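Local atomic coordinates of sugar ABC transporter, periplasmic sugar-binding protein (Caulobacter crescentus, PDB entry 4IRX), a protein that binds myo-inositol in the periplasm and, as a solute-binding protein of an ABC transporter, probably presents it for uptake. Residues V67-P72 against A91-D96; V197-N202 against K224-D229; E233-I238 against V280-G285. One frame throughout, in Å; residues are numbered along the deposited sequence. Where two conformers were deposited one is given.

In the fold
Along the chain the contacts follow in numerical order. Contacts 1 and 2 lie on opposite sides of the chain's centre, centres about 27 Å apart and nearest atoms about 6 Å apart, and both touch the inositol. Contact 1 joins neighbouring parallel strands of the mixed sheet, contact 2 two of the four-stranded sheet, so the ligand is gripped between the loops of two lobes. Contact 3 has its centre about 11 Å from that of contact 2, as helix 232-239 follows strand 224-226, and about 29 Å from that of contact 1, whose mixed sheet includes its strand 275-282. It thus packs that helix on the mixed sheet, possibly near the crossover between the lobes.

Contact 1. Residues V67-P72 against A91-D96; sequences VVIVAP and AVISVD. With INS (1,2,3,4,5,6-hexahydroxy-cyclohexane), chain C.
Ile93 turns CG1 anti to its backbone N (chi1 -174°), which leaves CG2 between that N and the carbonyl carbon, on the flank facing Ile69. Ile69 answers with CG1 anti to its own carbonyl carbon (chi1 -61°), and the two branches meet side by side, Ile69 CG1 lying 3.6 Å from Ile93 CG2. The other branch, Ile69 CG2, reaches forward to Val95 CG1 at 3.8 Å, so one isoleucine touches both Ile93 and Val95.

Four backbone hydrogen bonds fix this register. Val68 uses both polar atoms, its N reaching Ala91 O at 2.9 Å and its O receiving Ile93 N at 3.1 Å; Val70 does likewise with Ile93 O and Val95 N. In the last bond the donor stands 40° out of the carbonyl plane. Ser94 lies on the face of Val68, Val70 and Val92, its OG bonded to His108 ND1.

Just after Val95, Asp96 OD1 accepts from inositol O1 at 2.6 Å and OD2 from O6 at 2.5 Å, a bidentate grip on adjacent hydroxyls. Strand 67-70, helix 79-87 and strand 91-95 form a beta-alpha-beta unit that delivers Asp96 to the inositol pocket from the C-terminal side of its parallel strands, as in periplasmic binding proteins.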
# COMPACT_ATOMS: atom_id res chain seq x y z
N VAL A 67 13.13 -9.96 16.61
CA VAL A 67 11.90 -9.43 16.03
C VAL A 67 12.17 -8.97 14.62
O VAL A 67 13.18 -8.31 14.36
CB VAL A 67 11.33 -8.22 16.82
CG1 VAL A 67 9.99 -7.82 16.22
CG2 VAL A 67 11.19 -8.56 18.29
N VAL A 68 11.28 -9.35 13.70
CA VAL A 68 11.37 -8.92 12.31
C VAL A 68 10.06 -8.26 11.94
O VAL A 68 8.98 -8.76 12.30
CB VAL A 68 11.68 -10.09 11.36
CG1 VAL A 68 11.76 -9.58 9.95
CG2 VAL A 68 13.01 -10.72 11.72
N ILE A 69 10.14 -7.11 11.28
CA ILE A 69 8.97 -6.44 10.71
C ILE A 69 9.03 -6.67 9.23
O ILE A 69 10.04 -6.43 8.61
CB ILE A 69 8.99 -4.94 11.01
CG1 ILE A 69 8.97 -4.70 12.53
CG2 ILE A 69 7.85 -4.24 10.33
CD1 ILE A 69 9.26 -3.24 12.93
N VAL A 70 7.95 -7.20 8.66
CA VAL A 70 7.98 -7.58 7.25
C VAL A 70 6.79 -7.01 6.47
O VAL A 70 5.64 -7.07 6.91
CB VAL A 70 8.08 -9.12 7.10
CG1 VAL A 70 6.98 -9.83 7.87
CG2 VAL A 70 8.08 -9.55 5.63
N ALA A 71 7.10 -6.42 5.32
CA ALA A 71 6.07 -6.11 4.32
C ALA A 71 6.27 -7.16 3.23
O ALA A 71 7.15 -7.00 2.38
CB ALA A 71 6.25 -4.70 3.76
N PRO A 72 5.48 -8.25 3.28
CA PRO A 72 5.77 -9.39 2.38
C PRO A 72 5.50 -9.05 0.92
O PRO A 72 4.51 -8.38 0.64
CB PRO A 72 4.78 -10.46 2.83
CG PRO A 72 3.64 -9.69 3.50
CD PRO A 72 4.33 -8.51 4.17
N ALA A 91 10.03 -13.35 16.75
CA ALA A 91 8.70 -12.74 16.62
C ALA A 91 8.60 -12.03 15.27
O ALA A 91 9.54 -11.38 14.81
CB ALA A 91 8.43 -11.78 17.76
N VAL A 92 7.45 -12.19 14.64
CA VAL A 92 7.17 -11.58 13.35
C VAL A 92 5.93 -10.69 13.42
O VAL A 92 4.88 -11.09 13.94
CB VAL A 92 6.97 -12.67 12.27
CG1 VAL A 92 6.64 -12.05 10.88
CG2 VAL A 92 8.20 -13.58 12.17
N ILE A 93 6.06 -9.49 12.88
CA ILE A 93 4.92 -8.61 12.70
C ILE A 93 4.94 -8.09 11.26
O ILE A 93 6.00 -7.76 10.71
CB ILE A 93 4.92 -7.49 13.76
CG1 ILE A 93 3.64 -6.64 13.70
CG2 ILE A 93 6.16 -6.65 13.64
CD1 ILE A 93 3.44 -5.79 14.95
N SER A 94 3.78 -8.05 10.63
CA SER A 94 3.70 -7.54 9.27
C SER A 94 3.28 -6.07 9.29
O SER A 94 2.63 -5.61 10.22
CB SER A 94 2.75 -8.39 8.40
OG SER A 94 1.41 -8.35 8.89
N VAL A 95 3.70 -5.36 8.25
CA VAL A 95 3.33 -3.97 8.08
C VAL A 95 2.86 -3.74 6.64
O VAL A 95 3.38 -4.34 5.69
CB VAL A 95 4.48 -3.00 8.46
CG1 VAL A 95 5.61 -3.05 7.45
CG2 VAL A 95 3.94 -1.54 8.57
N ASP A 96 1.82 -2.90 6.51
CA ASP A 96 1.21 -2.49 5.24
C ASP A 96 0.33 -3.54 4.59
O ASP A 96 -0.81 -3.27 4.20
CB ASP A 96 2.22 -1.96 4.23
CG ASP A 96 1.54 -1.53 2.95
OD1 ASP A 96 0.86 -0.47 2.98
OD2 ASP A 96 1.64 -2.26 1.96
C1 INS C . 0.81 0.22 -0.26
C2 INS C . 0.84 1.45 -1.11
C3 INS C . 1.85 1.25 -2.22
C4 INS C . 1.45 0.08 -3.07
C5 INS C . 1.46 -1.16 -2.26
C6 INS C . 0.54 -1.03 -1.07
O1 INS C . -0.14 0.37 0.76
O2 INS C . -0.43 1.70 -1.62
O3 INS C . 1.98 2.41 -2.99
O4 INS C . 2.30 -0.04 -4.17
O5 INS C . 1.09 -2.23 -3.07
O6 INS C . 0.50 -2.21 -0.31

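Contact 2. Residues V197-N202 against K224-D229. With INS (1,2,3,4,5,6-hexahydroxy-cyclohexane), chain C.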
# COMPACT_ATOMS: atom_id res chain seq x y z
N VAL A 197 -14.38 7.25 -14.74
CA VAL A 197 -13.50 7.22 -13.58
C VAL A 197 -12.48 6.12 -13.77
O VAL A 197 -12.81 5.02 -14.22
CB VAL A 197 -14.28 6.93 -12.28
CG1 VAL A 197 -13.33 6.81 -11.04
CG2 VAL A 197 -15.37 7.97 -12.06
N ILE A 198 -11.22 6.44 -13.47
CA ILE A 198 -10.15 5.46 -13.37
C ILE A 198 -9.75 5.42 -11.89
O ILE A 198 -9.16 6.38 -11.35
CB ILE A 198 -8.94 5.85 -14.25
CG1 ILE A 198 -9.40 6.10 -15.68
CG2 ILE A 198 -7.93 4.72 -14.26
CD1 ILE A 198 -8.30 6.57 -16.62
N LEU A 199 -10.06 4.31 -11.24
CA LEU A 199 -9.68 4.09 -9.84
C LEU A 199 -8.34 3.38 -9.81
O LEU A 199 -8.22 2.24 -10.26
CB LEU A 199 -10.73 3.23 -9.12
CG LEU A 199 -12.15 3.78 -8.92
CD1 LEU A 199 -12.99 2.84 -8.08
CD2 LEU A 199 -12.10 5.15 -8.24
N CYS A 200 -7.32 4.07 -9.30
CA CYS A 200 -5.97 3.53 -9.26
C CYS A 200 -5.61 3.24 -7.82
O CYS A 200 -5.75 4.11 -6.96
CB CYS A 200 -4.99 4.53 -9.84
SG CYS A 200 -5.29 4.91 -11.56
N LEU A 201 -5.12 2.03 -7.58
CA LEU A 201 -4.93 1.59 -6.20
C LEU A 201 -3.58 2.00 -5.59
O LEU A 201 -3.22 1.56 -4.49
CB LEU A 201 -5.23 0.09 -6.07
CG LEU A 201 -6.72 -0.25 -5.91
CD1 LEU A 201 -7.66 0.38 -6.91
CD2 LEU A 201 -6.87 -1.75 -5.94
N ASN A 202 -2.83 2.86 -6.28
CA ASN A 202 -1.84 3.69 -5.62
C ASN A 202 -1.61 4.97 -6.41
O ASN A 202 -2.02 5.08 -7.57
CB ASN A 202 -0.52 2.96 -5.23
CG ASN A 202 0.47 2.81 -6.37
OD1 ASN A 202 0.22 3.23 -7.49
ND2 ASN A 202 1.60 2.21 -6.07
N LYS A 224 -12.05 11.06 -14.78
CA LYS A 224 -11.55 11.37 -13.46
C LYS A 224 -10.67 10.29 -12.89
O LYS A 224 -11.00 9.11 -12.97
CB LYS A 224 -12.72 11.61 -12.52
CG LYS A 224 -13.58 12.78 -12.95
CD LYS A 224 -14.61 13.12 -11.91
CE LYS A 224 -15.48 14.30 -12.36
NZ LYS A 224 -14.70 15.56 -12.50
N VAL A 225 -9.58 10.70 -12.26
CA VAL A 225 -8.63 9.75 -11.70
C VAL A 225 -8.60 9.87 -10.18
O VAL A 225 -8.51 10.97 -9.65
CB VAL A 225 -7.20 10.00 -12.27
CG1 VAL A 225 -6.15 9.16 -11.57
CG2 VAL A 225 -7.17 9.74 -13.79
N ILE A 226 -8.69 8.73 -9.50
CA ILE A 226 -8.62 8.65 -8.05
C ILE A 226 -7.49 7.72 -7.71
O ILE A 226 -7.33 6.67 -8.36
CB ILE A 226 -9.90 8.07 -7.43
CG1 ILE A 226 -11.10 8.93 -7.77
CG2 ILE A 226 -9.78 7.99 -5.92
CD1 ILE A 226 -12.20 8.75 -6.78
N GLY A 227 -6.67 8.11 -6.74
CA GLY A 227 -5.56 7.29 -6.31
C GLY A 227 -5.69 6.82 -4.87
O GLY A 227 -6.76 6.83 -4.26
N PHE A 228 -4.56 6.41 -4.34
CA PHE A 228 -4.47 5.88 -2.98
C PHE A 228 -3.04 6.12 -2.55
O PHE A 228 -2.11 5.78 -3.28
CB PHE A 228 -4.79 4.36 -3.01
CG PHE A 228 -5.26 3.79 -1.68
CD1 PHE A 228 -4.38 3.62 -0.62
CD2 PHE A 228 -6.59 3.42 -1.51
CE1 PHE A 228 -4.82 3.09 0.63
CE2 PHE A 228 -7.05 2.88 -0.29
CZ PHE A 228 -6.16 2.71 0.79
N ASP A 229 -2.86 6.71 -1.37
CA ASP A 229 -1.57 6.90 -0.63
C ASP A 229 -1.37 8.33 -0.14
O ASP A 229 -0.64 8.55 0.81
CB ASP A 229 -0.26 6.52 -1.39
CG ASP A 229 -0.12 5.03 -1.60
OD1 ASP A 229 -0.83 4.26 -0.94
OD2 ASP A 229 0.70 4.64 -2.46
C1 INS C . 0.81 0.22 -0.26
C2 INS C . 0.84 1.45 -1.11
C3 INS C . 1.85 1.25 -2.22
C4 INS C . 1.45 0.08 -3.07
C5 INS C . 1.46 -1.16 -2.26
C6 INS C . 0.54 -1.03 -1.07
O1 INS C . -0.14 0.37 0.76
O2 INS C . -0.43 1.70 -1.62
O3 INS C . 1.98 2.41 -2.99
O4 INS C . 2.30 -0.04 -4.17
O5 INS C . 1.09 -2.23 -3.07
O6 INS C . 0.50 -2.21 -0.31
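Leu199 and Ile226 form the close apolar part of this contact: they lie side by side, pointing the same way, and Leu199 CD2 comes 3.7 Å from Ile226 CB, with Ile226 CG1 and CD1 nearly as near. Beneath them the backbones are tightly zipped. Ile198 N reaches Lys224 O at 2.7 Å, Ile226 N binds Ile198 O, and Cys200 N closes on Ile226 O at 2.8 Å. The strand axes diverge by only 16°.

Past this point the hydrogen-bonded pairing stops: Cys200 O stands 3.7 Å from Phe228 N. At the opposite end, partly exposed Lys224 carries its chain away from the neighbouring strand, and NZ bonds to Ala221 O.

Past the paired strands the segments still touch, Asn202 CA lying 3.1 Å from Phe228 O, but no hydrogen bond joins them; here the ligand is held. Asp229 places CG anti to its carbonyl carbon (chi1 -69°), from where OD1 accepts from inositol O2 at 2.7 Å and OD2 from O3 at 2.6 Å. Asn202 ND2 donates to both O3 and O4, the latter at 3.0 Å, while its OD1 caps Met205 N at the start of helix 203-215, fixing the amide's rotation. Gln249 NE2 binds Asp229 OD1. With an alanine in place of Asp229 both carboxylate oxygens go, which would probably leave inositol O2 and O3 without these acceptors and the Gln249 amide without its mate. Strand 197-200, helix 203-215 and strand 224-226 make a parallel beta-alpha-beta crossover, with the inositol site at the C-terminal ends of its strands.

Contact 3. Residues E233-I238 against V280-G285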
# COMPACT_ATOMS: atom_id res chain seq x y z
N GLU A 233 3.01 14.36 -4.49
CA GLU A 233 2.82 14.58 -5.92
C GLU A 233 1.34 14.51 -6.27
O GLU A 233 0.84 15.31 -7.06
CB GLU A 233 3.63 13.55 -6.71
CG GLU A 233 3.83 13.83 -8.19
CD GLU A 233 4.73 12.78 -8.84
OE1 GLU A 233 5.15 11.83 -8.13
OE2 GLU A 233 5.01 12.91 -10.04
N ALA A 234 0.63 13.56 -5.67
CA ALA A 234 -0.81 13.44 -5.91
C ALA A 234 -1.57 14.60 -5.27
O ALA A 234 -2.54 15.11 -5.84
CB ALA A 234 -1.34 12.11 -5.37
N LEU A 235 -1.16 14.98 -4.07
CA LEU A 235 -1.78 16.11 -3.38
C LEU A 235 -1.72 17.38 -4.26
O LEU A 235 -2.69 18.13 -4.34
CB LEU A 235 -1.15 16.33 -1.99
CG LEU A 235 -1.23 15.15 -1.00
CD1 LEU A 235 -0.48 15.46 0.31
CD2 LEU A 235 -2.68 14.88 -0.69
N ALA A 236 -0.58 17.58 -4.91
CA ALA A 236 -0.40 18.72 -5.82
C ALA A 236 -1.33 18.66 -7.01
O ALA A 236 -1.87 19.69 -7.42
CB ALA A 236 1.05 18.82 -6.25
N ARG A 237 -1.54 17.46 -7.55
CA ARG A 237 -2.48 17.29 -8.65
C ARG A 237 -3.92 17.56 -8.24
O ARG A 237 -4.74 18.00 -9.05
CB ARG A 237 -2.36 15.89 -9.26
CG ARG A 237 -1.02 15.58 -9.95
CD ARG A 237 -0.81 16.42 -11.19
NE ARG A 237 -0.18 17.70 -10.86
CZ ARG A 237 -0.49 18.87 -11.41
NH1 ARG A 237 -1.42 18.95 -12.35
NH2 ARG A 237 0.15 19.97 -11.03
N ILE A 238 -4.25 17.22 -6.99
CA ILE A 238 -5.58 17.51 -6.48
C ILE A 238 -5.73 19.01 -6.29
O ILE A 238 -6.76 19.60 -6.67
CB ILE A 238 -5.86 16.73 -5.18
CG1 ILE A 238 -5.86 15.23 -5.51
CG2 ILE A 238 -7.18 17.20 -4.55
CD1 ILE A 238 -5.88 14.30 -4.30
N VAL A 280 -8.80 7.65 5.14
CA VAL A 280 -9.64 8.81 4.93
C VAL A 280 -9.50 9.26 3.48
O VAL A 280 -8.38 9.43 2.98
CB VAL A 280 -9.20 9.97 5.83
CG1 VAL A 280 -10.14 11.16 5.65
CG2 VAL A 280 -9.12 9.55 7.28
N LEU A 281 -10.63 9.47 2.81
CA LEU A 281 -10.60 10.03 1.45
C LEU A 281 -10.17 11.50 1.49
O LEU A 281 -10.69 12.29 2.28
CB LEU A 281 -11.98 9.92 0.80
CG LEU A 281 -12.04 10.25 -0.70
CD1 LEU A 281 -11.52 9.09 -1.47
CD2 LEU A 281 -13.48 10.54 -1.10
N ILE A 282 -9.23 11.85 0.61
CA ILE A 282 -8.68 13.21 0.52
C ILE A 282 -9.10 13.83 -0.80
O ILE A 282 -8.78 13.30 -1.86
CB ILE A 282 -7.14 13.19 0.61
CG1 ILE A 282 -6.65 12.57 1.92
CG2 ILE A 282 -6.57 14.60 0.46
CD1 ILE A 282 -6.93 13.41 3.18
N THR A 283 -9.78 14.97 -0.70
CA THR A 283 -10.17 15.77 -1.87
C THR A 283 -9.65 17.18 -1.69
O THR A 283 -8.96 17.47 -0.72
CB THR A 283 -11.69 15.79 -2.04
OG1 THR A 283 -12.28 16.43 -0.90
CG2 THR A 283 -12.24 14.39 -2.13
N SER A 284 -9.99 18.09 -2.61
CA SER A 284 -9.47 19.45 -2.49
C SER A 284 -9.92 20.20 -1.24
O SER A 284 -9.16 21.03 -0.73
CB SER A 284 -9.77 20.25 -3.76
OG SER A 284 -11.16 20.32 -3.97
N GLY A 285 -11.06 19.80 -0.67
CA GLY A 285 -11.55 20.42 0.55
C GLY A 285 -10.88 20.00 1.84
O GLY A 285 -10.98 20.71 2.84
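Ile238 does most of the touching. Its CB points at the 280-285 segment, and with CG1 anti to the carbonyl carbon (chi1 -65°) its two branches divide the work: CG2 rests against the backbone, 3.5 Å from Ser284 N and 3.8 Å from Thr283 C, while CD1 at the end of the longer branch approaches Ile282 O at 3.9 Å. The Ser284 side chain joins at the margin, its CB 4.1 Å from Ile238 CG2. One helical turn earlier, Leu235 brings CD2 to 4.1 Å from Ile282 CG2, the two side chains running obliquely across one another. No hydrogen bond links the segments, and only 170 Å² is buried between them, so the join is van der Waals packing of a helix flank against Ile282 and the residues that follow it.

Strand 275-282 lies antiparallel to strand 246-248 in the mixed sheet, whereas helix 232-239 follows strand 224-226 of the four-stranded sheet; the contact therefore joins a helix of the 224-226 lobe to a strand of the other sheet, probably near the crossover between the lobes of this two-lobed periplasmic binding protein fold.

In the next shell, Thr246 touches both Ile238 and Ile282 and also shares a backbone hydrogen bond with Ile282, and Met243 packs on Ile238. Asn286 holds the backbone at Leu281 and Thr283: its OD1 receives Thr283 N and its ND2 reaches Leu281 O. On the helix, Ile238 N is bonded to Ala234 O at 2.9 Å. Farther out, Glu233 makes a salt bridge to Arg176, and Arg237 another to Glu242.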